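Local coordinates for protein response regulator receiver (Brucella melitensis biovar Abortus, PDB 4G97) that probably acts as the PhyR response regulator of a two-component system, joining a sigma-like helical domain to a phosphorylatable receiver domain in stress signalling, at residues 12-17 / 54-59; 140-145 / 164-169. All coordinates share one frame; numbering follows the deposited sequence.

Interaction 1: residues 12-17 / 54-59; sequences PYLRRF and IGLYRL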
ATOM      1  N   PRO A  12       6.721  -8.144  -8.164  1.00 28.32           N
ATOM      2  CA  PRO A  12       6.762  -6.834  -7.491  1.00 27.61           C
ATOM      3  C   PRO A  12       5.392  -6.370  -6.992  1.00 31.31           C
ATOM      4  O   PRO A  12       5.257  -6.067  -5.812  1.00 28.16           O
ATOM      5  CB  PRO A  12       7.305  -5.902  -8.583  1.00 28.62           C
ATOM      6  CG  PRO A  12       8.202  -6.802  -9.386  1.00 33.56           C
ATOM      7  CD  PRO A  12       7.399  -8.069  -9.479  1.00 29.39           C
ATOM      8  N   TYR A  13       4.360  -6.370  -7.875  1.00 28.90           N
ATOM      9  CA  TYR A  13       3.021  -5.924  -7.499  1.00 28.81           C
ATOM     10  C   TYR A  13       2.346  -6.827  -6.484  1.00 31.72           C
ATOM     11  O   TYR A  13       1.471  -6.366  -5.742  1.00 30.32           O
ATOM     12  CB  TYR A  13       2.126  -5.674  -8.734  1.00 31.04           C
ATOM     13  CG  TYR A  13       2.551  -4.467  -9.542  1.00 37.85           C
ATOM     14  CD1 TYR A  13       3.258  -3.419  -8.952  1.00 40.08           C
ATOM     15  CD2 TYR A  13       2.213  -4.347 -10.886  1.00 40.43           C
ATOM     16  CE1 TYR A  13       3.664  -2.315  -9.688  1.00 41.32           C
ATOM     17  CE2 TYR A  13       2.607  -3.236 -11.633  1.00 42.15           C
ATOM     18  CZ  TYR A  13       3.342  -2.229 -11.029  1.00 50.71           C
ATOM     19  OH  TYR A  13       3.721  -1.112 -11.729  1.00 55.02           O
ATOM     20  N   LEU A  14       2.707  -8.115  -6.468  1.00 28.38           N
ATOM     21  CA  LEU A  14       2.134  -9.033  -5.486  1.00 27.41           C
ATOM     22  C   LEU A  14       2.690  -8.686  -4.096  1.00 29.09           C
ATOM     23  O   LEU A  14       1.944  -8.745  -3.122  1.00 30.26           O
ATOM     24  CB  LEU A  14       2.377 -10.498  -5.866  1.00 26.96           C
ATOM     25  CG  LEU A  14       1.850 -11.561  -4.878  1.00 30.90           C
ATOM     26  CD1 LEU A  14       0.339 -11.648  -4.900  1.00 29.87           C
ATOM     27  CD2 LEU A  14       2.484 -12.932  -5.151  1.00 33.44           C
ATOM     28  N   ARG A  15       3.984  -8.272  -4.013  1.00 24.41           N
ATOM     29  CA  ARG A  15       4.595  -7.792  -2.758  1.00 23.25           C
ATOM     30  C   ARG A  15       3.880  -6.500  -2.327  1.00 25.34           C
ATOM     31  O   ARG A  15       3.599  -6.354  -1.152  1.00 25.64           O
ATOM     32  CB  ARG A  15       6.111  -7.525  -2.926  1.00 24.64           C
ATOM     33  CG  ARG A  15       6.916  -8.811  -3.047  1.00 26.77           C
ATOM     34  CD  ARG A  15       8.417  -8.617  -3.044  1.00 30.41           C
ATOM     35  NE  ARG A  15       9.063  -9.844  -3.519  1.00 28.31           N
ATOM     36  CZ  ARG A  15       9.431 -10.066  -4.780  1.00 37.32           C
ATOM     37  NH1 ARG A  15       9.317  -9.111  -5.692  1.00 24.32           N
ATOM     38  NH2 ARG A  15       9.958 -11.226  -5.124  1.00 28.34           N
ATOM     39  N   ARG A  16       3.559  -5.577  -3.272  1.00 21.63           N
ATOM     40  CA  ARG A  16       2.839  -4.347  -2.930  1.00 22.89           C
ATOM     41  C   ARG A  16       1.512  -4.712  -2.235  1.00 28.48           C
ATOM     42  O   ARG A  16       1.220  -4.221  -1.128  1.00 27.36           O
ATOM     43  CB  ARG A  16       2.568  -3.489  -4.177  1.00 20.97           C
ATOM     44  CG  ARG A  16       1.757  -2.216  -3.840  1.00 20.56           C
ATOM     45  CD  ARG A  16       1.373  -1.406  -5.065  1.00 26.64           C
ATOM     46  NE  ARG A  16       0.635  -2.232  -6.024  1.00 34.39           N
ATOM     47  CZ  ARG A  16       0.505  -1.966  -7.316  1.00 38.61           C
ATOM     48  NH1 ARG A  16       1.023  -0.860  -7.826  1.00 26.51           N
ATOM     49  NH2 ARG A  16      -0.147  -2.804  -8.106  1.00 27.65           N
ATOM     50  N   PHE A  17       0.753  -5.631  -2.865  1.00 24.84           N
ATOM     51  CA  PHE A  17      -0.510  -6.130  -2.341  1.00 24.79           C
ATOM     52  C   PHE A  17      -0.298  -6.798  -0.964  1.00 30.48           C
ATOM     53  O   PHE A  17      -1.004  -6.458  -0.018  1.00 29.63           O
ATOM     54  CB  PHE A  17      -1.125  -7.116  -3.342  1.00 26.39           C
ATOM     55  CG  PHE A  17      -2.395  -7.792  -2.884  1.00 28.29           C
ATOM     56  CD1 PHE A  17      -3.564  -7.056  -2.683  1.00 31.36           C
ATOM     57  CD2 PHE A  17      -2.441  -9.171  -2.695  1.00 29.13           C
ATOM     58  CE1 PHE A  17      -4.736  -7.683  -2.258  1.00 31.50           C
ATOM     59  CE2 PHE A  17      -3.624  -9.797  -2.292  1.00 32.25           C
ATOM     60  CZ  PHE A  17      -4.758  -9.043  -2.064  1.00 30.50           C
ATOM     61  N   ILE A  54      -3.610 -13.131 -12.467  1.00 35.31           N
ATOM     62  CA  ILE A  54      -4.787 -13.575 -11.708  1.00 34.99           C
ATOM     63  C   ILE A  54      -4.472 -14.883 -10.970  1.00 38.46           C
ATOM     64  O   ILE A  54      -4.721 -14.965  -9.771  1.00 38.24           O
ATOM     65  CB  ILE A  54      -6.083 -13.622 -12.584  1.00 37.71           C
ATOM     66  CG1 ILE A  54      -6.391 -12.229 -13.172  1.00 38.46           C
ATOM     67  CG2 ILE A  54      -7.302 -14.167 -11.793  1.00 37.78           C
ATOM     68  CD1 ILE A  54      -7.433 -12.195 -14.326  1.00 42.63           C
ATOM     69  N   GLY A  55      -3.881 -15.859 -11.678  1.00 35.70           N
ATOM     70  CA  GLY A  55      -3.465 -17.140 -11.101  1.00 34.63           C
ATOM     71  C   GLY A  55      -2.444 -16.998  -9.976  1.00 36.06           C
ATOM     72  O   GLY A  55      -2.490 -17.743  -8.987  1.00 33.94           O
ATOM     73  N   LEU A  56      -1.512 -16.028 -10.116  1.00 31.36           N
ATOM     74  CA  LEU A  56      -0.514 -15.785  -9.080  1.00 30.47           C
ATOM     75  C   LEU A  56      -1.183 -15.213  -7.821  1.00 33.03           C
ATOM     76  O   LEU A  56      -0.905 -15.694  -6.729  1.00 31.03           O
ATOM     77  CB  LEU A  56       0.609 -14.856  -9.585  1.00 30.37           C
ATOM     78  CG  LEU A  56       1.754 -14.509  -8.614  1.00 34.34           C
ATOM     79  CD1 LEU A  56       2.529 -15.753  -8.170  1.00 33.86           C
ATOM     80  CD2 LEU A  56       2.721 -13.520  -9.229  1.00 33.45           C
ATOM     81  N   TYR A  57      -2.061 -14.198  -7.980  1.00 30.44           N
ATOM     82  CA  TYR A  57      -2.764 -13.547  -6.865  1.00 29.73           C
ATOM     83  C   TYR A  57      -3.746 -14.495  -6.191  1.00 35.05           C
ATOM     84  O   TYR A  57      -3.886 -14.451  -4.961  1.00 33.15           O
ATOM     85  CB  TYR A  57      -3.497 -12.307  -7.354  1.00 28.87           C
ATOM     86  CG  TYR A  57      -2.642 -11.063  -7.407  1.00 27.26           C
ATOM     87  CD1 TYR A  57      -1.686 -10.892  -8.403  1.00 29.04           C
ATOM     88  CD2 TYR A  57      -2.794 -10.048  -6.463  1.00 26.00           C
ATOM     89  CE1 TYR A  57      -0.920  -9.729  -8.477  1.00 29.55           C
ATOM     90  CE2 TYR A  57      -2.039  -8.883  -6.530  1.00 24.89           C
ATOM     91  CZ  TYR A  57      -1.127  -8.713  -7.554  1.00 31.34           C
ATOM     92  OH  TYR A  57      -0.402  -7.554  -7.634  1.00 32.05           O
ATOM     93  N   ARG A  58      -4.413 -15.366  -7.001  1.00 33.47           N
ATOM     94  CA  ARG A  58      -5.343 -16.418  -6.537  1.00 33.33           C
ATOM     95  C   ARG A  58      -4.606 -17.423  -5.645  1.00 38.00           C
ATOM     96  O   ARG A  58      -5.072 -17.742  -4.552  1.00 37.56           O
ATOM     97  CB  ARG A  58      -6.003 -17.132  -7.743  1.00 34.38           C
ATOM     98  CG  ARG A  58      -7.107 -18.086  -7.327  1.00 42.15           C
ATOM     99  CD  ARG A  58      -7.902 -18.539  -8.515  1.00 51.98           C
ATOM    100  NE  ARG A  58      -8.652 -19.748  -8.191  1.00 61.17           N
ATOM    101  CZ  ARG A  58      -9.289 -20.497  -9.082  1.00 73.23           C
ATOM    102  NH1 ARG A  58      -9.274 -20.169 -10.371  1.00 55.62           N
ATOM    103  NH2 ARG A  58      -9.942 -21.584  -8.694  1.00 57.83           N
ATOM    104  N   LEU A  59      -3.429 -17.891  -6.093  1.00 36.48           N
ATOM    105  CA  LEU A  59      -2.585 -18.788  -5.308  1.00 36.02           C
ATOM    106  C   LEU A  59      -2.208 -18.099  -4.003  1.00 39.34           C
ATOM    107  O   LEU A  59      -2.358 -18.701  -2.935  1.00 38.93           O
ATOM    108  CB  LEU A  59      -1.327 -19.151  -6.107  1.00 36.29           C
ATOM    109  CG  LEU A  59      -0.265 -20.012  -5.424  1.00 41.06           C
ATOM    110  CD1 LEU A  59      -0.820 -21.366  -5.018  1.00 41.26           C
ATOM    111  CD2 LEU A  59       0.910 -20.215  -6.360  1.00 43.93           C
TER

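Interaction 2: residues 140-145 / 164-169; sequences TRLMII and HEVVGI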
ATOM      1  N   THR A 140      -6.929  12.682  10.444  1.00 30.01           N
ATOM      2  CA  THR A 140      -5.504  12.711  10.727  1.00 29.53           C
ATOM      3  C   THR A 140      -4.846  13.944  10.147  1.00 34.31           C
ATOM      4  O   THR A 140      -5.219  14.418   9.066  1.00 34.34           O
ATOM      5  CB  THR A 140      -4.857  11.363  10.216  1.00 34.43           C
ATOM      6  OG1 THR A 140      -5.520  10.273  10.840  1.00 34.96           O
ATOM      7  CG2 THR A 140      -3.391  11.236  10.522  1.00 29.84           C
ATOM      8  N   ARG A 141      -3.842  14.452  10.875  1.00 31.46           N
ATOM      9  CA  ARG A 141      -3.026  15.589  10.455  1.00 31.66           C
ATOM     10  C   ARG A 141      -1.848  15.005   9.669  1.00 35.18           C
ATOM     11  O   ARG A 141      -1.104  14.174  10.185  1.00 32.39           O
ATOM     12  CB  ARG A 141      -2.524  16.397  11.670  1.00 29.30           C
ATOM     13  CG  ARG A 141      -3.636  17.146  12.382  1.00 37.92           C
ATOM     14  CD  ARG A 141      -3.167  17.778  13.677  1.00 35.23           C
ATOM     15  NE  ARG A 141      -2.370  18.978  13.433  1.00 34.53           N
ATOM     16  CZ  ARG A 141      -1.051  19.038  13.545  1.00 41.98           C
ATOM     17  NH1 ARG A 141      -0.357  17.964  13.897  1.00 41.07           N
ATOM     18  NH2 ARG A 141      -0.414  20.167  13.291  1.00 29.76           N
ATOM     19  N   LEU A 142      -1.707  15.393   8.407  1.00 34.70           N
ATOM     20  CA  LEU A 142      -0.618  14.821   7.642  1.00 35.08           C
ATOM     21  C   LEU A 142       0.260  15.802   6.917  1.00 35.91           C
ATOM     22  O   LEU A 142      -0.165  16.895   6.545  1.00 34.33           O
ATOM     23  CB  LEU A 142      -1.101  13.668   6.740  1.00 36.43           C
ATOM     24  CG  LEU A 142      -2.197  13.962   5.748  1.00 42.21           C
ATOM     25  CD1 LEU A 142      -1.626  14.588   4.481  1.00 42.62           C
ATOM     26  CD2 LEU A 142      -2.965  12.679   5.417  1.00 46.23           C
ATOM     27  N   MET A 143       1.497  15.404   6.725  1.00 32.03           N
ATOM     28  CA  MET A 143       2.448  16.194   5.981  1.00 31.67           C
ATOM     29  C   MET A 143       2.653  15.541   4.596  1.00 33.22           C
ATOM     30  O   MET A 143       2.789  14.310   4.497  1.00 30.52           O
ATOM     31  CB  MET A 143       3.753  16.268   6.750  1.00 34.89           C
ATOM     32  CG  MET A 143       4.846  16.999   6.017  1.00 41.05           C
ATOM     33  SD  MET A 143       6.427  17.105   6.893  1.00 46.89           S
ATOM     34  CE  MET A 143       6.483  15.568   7.684  1.00 43.19           C
ATOM     35  N   ILE A 144       2.693  16.391   3.543  1.00 27.93           N
ATOM     36  CA  ILE A 144       2.957  15.991   2.161  1.00 26.72           C
ATOM     37  C   ILE A 144       4.364  16.435   1.799  1.00 32.19           C
ATOM     38  O   ILE A 144       4.675  17.608   1.949  1.00 32.25           O
ATOM     39  CB  ILE A 144       1.909  16.557   1.154  1.00 28.80           C
ATOM     40  CG1 ILE A 144       0.488  16.029   1.495  1.00 28.44           C
ATOM     41  CG2 ILE A 144       2.317  16.170  -0.346  1.00 29.43           C
ATOM     42  CD1 ILE A 144      -0.664  16.675   0.747  1.00 33.32           C
ATOM     43  N   ILE A 145       5.219  15.507   1.343  1.00 30.06           N
ATOM     44  CA  ILE A 145       6.549  15.830   0.820  1.00 29.11           C
ATOM     45  C   ILE A 145       6.439  15.579  -0.685  1.00 34.46           C
ATOM     46  O   ILE A 145       6.431  14.426  -1.138  1.00 31.93           O
ATOM     47  CB  ILE A 145       7.753  15.085   1.446  1.00 32.29           C
ATOM     48  CG1 ILE A 145       7.765  15.213   3.001  1.00 32.97           C
ATOM     49  CG2 ILE A 145       9.045  15.683   0.859  1.00 33.87           C
ATOM     50  CD1 ILE A 145       8.661  14.259   3.695  1.00 31.39           C
ATOM     51  N   HIS A 164      -9.210  14.605   6.383  1.00 31.98           N
ATOM     52  CA  HIS A 164      -7.891  14.775   6.962  1.00 31.33           C
ATOM     53  C   HIS A 164      -7.424  16.203   6.851  1.00 34.88           C
ATOM     54  O   HIS A 164      -8.015  17.002   6.125  1.00 35.10           O
ATOM     55  CB  HIS A 164      -6.857  13.787   6.353  1.00 31.35           C
ATOM     56  CG  HIS A 164      -7.255  12.349   6.472  1.00 33.30           C
ATOM     57  ND1 HIS A 164      -7.463  11.754   7.703  1.00 34.29           N
ATOM     58  CD2 HIS A 164      -7.502  11.446   5.499  1.00 33.91           C
ATOM     59  CE1 HIS A 164      -7.858  10.521   7.442  1.00 33.75           C
ATOM     60  NE2 HIS A 164      -7.885  10.288   6.121  1.00 33.92           N
ATOM     61  N   GLU A 165      -6.370  16.532   7.579  1.00 30.90           N
ATOM     62  CA  GLU A 165      -5.838  17.880   7.555  1.00 31.70           C
ATOM     63  C   GLU A 165      -4.402  17.879   7.040  1.00 36.82           C
ATOM     64  O   GLU A 165      -3.557  17.171   7.577  1.00 35.78           O
ATOM     65  CB  GLU A 165      -5.910  18.505   8.964  1.00 32.31           C
ATOM     66  CG  GLU A 165      -5.422  19.946   9.015  1.00 41.46           C
ATOM     67  CD  GLU A 165      -5.109  20.477  10.401  1.00 62.19           C
ATOM     68  OE1 GLU A 165      -5.511  19.834  11.396  1.00 45.65           O
ATOM     69  OE2 GLU A 165      -4.445  21.535  10.492  1.00 62.89           O
ATOM     70  N   VAL A 166      -4.124  18.697   6.020  1.00 34.46           N
ATOM     71  CA  VAL A 166      -2.774  18.842   5.506  1.00 33.99           C
ATOM     72  C   VAL A 166      -2.109  19.967   6.295  1.00 39.31           C
ATOM     73  O   VAL A 166      -2.503  21.133   6.161  1.00 39.28           O
ATOM     74  CB  VAL A 166      -2.716  19.075   3.977  1.00 35.63           C
ATOM     75  CG1 VAL A 166      -1.275  19.315   3.523  1.00 35.36           C
ATOM     76  CG2 VAL A 166      -3.323  17.899   3.233  1.00 35.15           C
ATOM     77  N   VAL A 167      -1.086  19.618   7.090  1.00 34.88           N
ATOM     78  CA  VAL A 167      -0.374  20.582   7.929  1.00 35.49           C
ATOM     79  C   VAL A 167       0.562  21.465   7.123  1.00 41.50           C
ATOM     80  O   VAL A 167       0.972  22.516   7.599  1.00 41.53           O
ATOM     81  CB  VAL A 167       0.308  19.951   9.178  1.00 38.56           C
ATOM     82  CG1 VAL A 167      -0.703  19.178  10.012  1.00 38.33           C
ATOM     83  CG2 VAL A 167       1.497  19.065   8.797  1.00 38.11           C
ATOM     84  N   GLY A 168       0.903  21.003   5.928  1.00 38.49           N
ATOM     85  CA  GLY A 168       1.792  21.681   5.000  1.00 38.38           C
ATOM     86  C   GLY A 168       2.358  20.745   3.948  1.00 41.17           C
ATOM     87  O   GLY A 168       2.180  19.522   4.014  1.00 38.97           O
ATOM     88  N   ILE A 169       3.041  21.348   2.966  1.00 38.02           N
ATOM     89  CA  ILE A 169       3.672  20.689   1.833  1.00 37.66           C
ATOM     90  C   ILE A 169       5.136  21.054   1.854  1.00 42.26           C
ATOM     91  O   ILE A 169       5.478  22.231   1.730  1.00 43.64           O
ATOM     92  CB  ILE A 169       2.975  21.058   0.484  1.00 40.41           C
ATOM     93  CG1 ILE A 169       1.500  20.555   0.461  1.00 40.83           C
ATOM     94  CG2 ILE A 169       3.757  20.486  -0.702  1.00 41.42           C
ATOM     95  CD1 ILE A 169       0.635  21.094  -0.627  1.00 45.38           C
TER
HETATM   96  O   HOH W   1      -2.752  21.593  12.844  1.00 57.08           O

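Interaction 1: residues 12-17 / 54-59
In the all-helical sigma-like domain of PhyR, helices 11-22 and 52-64 are bridged chiefly by the side chain of Y57, whose ring meets L14 and F17 and whose hydroxyl reaches the backbone of Y13. The short helix segments run roughly the same way, at a crossing angle of -36°, but their axes stay 10.8 Å apart, so side chains rather than closely packed backbones make the contact. L14 provides the clearest geometry: its CD1 stands 3.8 Å from the centroid of the Y57 ring and 9° off the ring normal, a CH-pi contact centred over one face. With CG of L14 anti to the backbone N (chi1 178°), the isobutyl end is carried across toward helix 52-64, where its two methyls divide the work: the other branch, CD2, meets L56 CG at 3.9 Å. F17 meets the Y57 ring obliquely, its CB, CG and CD2 lying near Y57 CE2, with ring centroids 5.5 Å apart. Around the same ring, F107 packs edge-to-face, L101 from helix 94-104 and I115 from helix 109-116 touch it, and F17 packs on L100 and L101. The phenol oxygen is hydrogen-bonded to E105, which also pairs with R16, and to R53; these bonds probably hold the hydroxyl end of the ring in place. There Y57 OH lies 2.9 Å from the backbone O of Y13 and 3.3 Å from Y13 CB.

Interaction 2: residues 140-145 / 164-169
The guanidinium of R141 carries V167 CG1 over one face and a water in its plane at the edge, while the H164 ring receives the backbone N of T140 at its edge. Both groups belong to the pairing of parallel strands 141-145 and 165-170 in the beta-alpha-beta unit that opens the CheY-like receiver domain, with helix 149-161 as the crossover. A bend of the R141 chain at chi3 (76°) turns its guanidinium over V167, whose CG1 approaches R141 NH2 to 3.4 Å, offset toward the rim; the valine comes across the arginine chain almost perpendicularly. R141 and E165 extend alongside one another with their planar ends steeply inclined; NE to OE1 is a long salt bridge of 3.8 Å, supplemented by the water, which accepts from R141 NE and donates to E165 OE2. The stronger charge partner of R141 is E183, which takes NH2. At the start of the strands, T140 N donates to H164 ND1 at 2.9 Å, only 6° out of the ring plane, so ND1 acts as an acceptor, and the far nitrogen NE2 is hydrogen-bonded to OE1 of Q137. Backbone pairing then alternates: T140 O accepts from E165 N, E165 O from L142 N (2.7 Å) and L142 O from V167 N. V167 has a helix-like backbone, and the register steps forward by one residue, so that I144 aligns with I169. On the sheet face of L142, I144, V166 and I169, toward helix 149-161, I144 CD1 reaches V166 CG2 at 3.8 Å. Beyond the step, G168 O receives I144 N at 3.2 Å with an N-H...O angle of 177°.

The two contacts follow one another along the chain: interaction 1 closes within helix 52-64 before interaction 2 opens at strand 141-145. They lie on opposite sides of the chain's centre, with centres 31 Å apart and nearest atoms about 17 Å apart, and share no helix or strand. Interaction 1 joins helices of the sigma-like part; interaction 2 pairs an edge strand with its inner neighbour in the five-stranded parallel receiver sheet of order 2-1-3-4-5. The two domains nevertheless meet near interaction 1, where NH1 of R15 is hydrogen-bonded to the backbone O of L226 in the receiver domain. This docking is consistent with receiver phosphorylation, predicted at D191, influencing the sigma-like part.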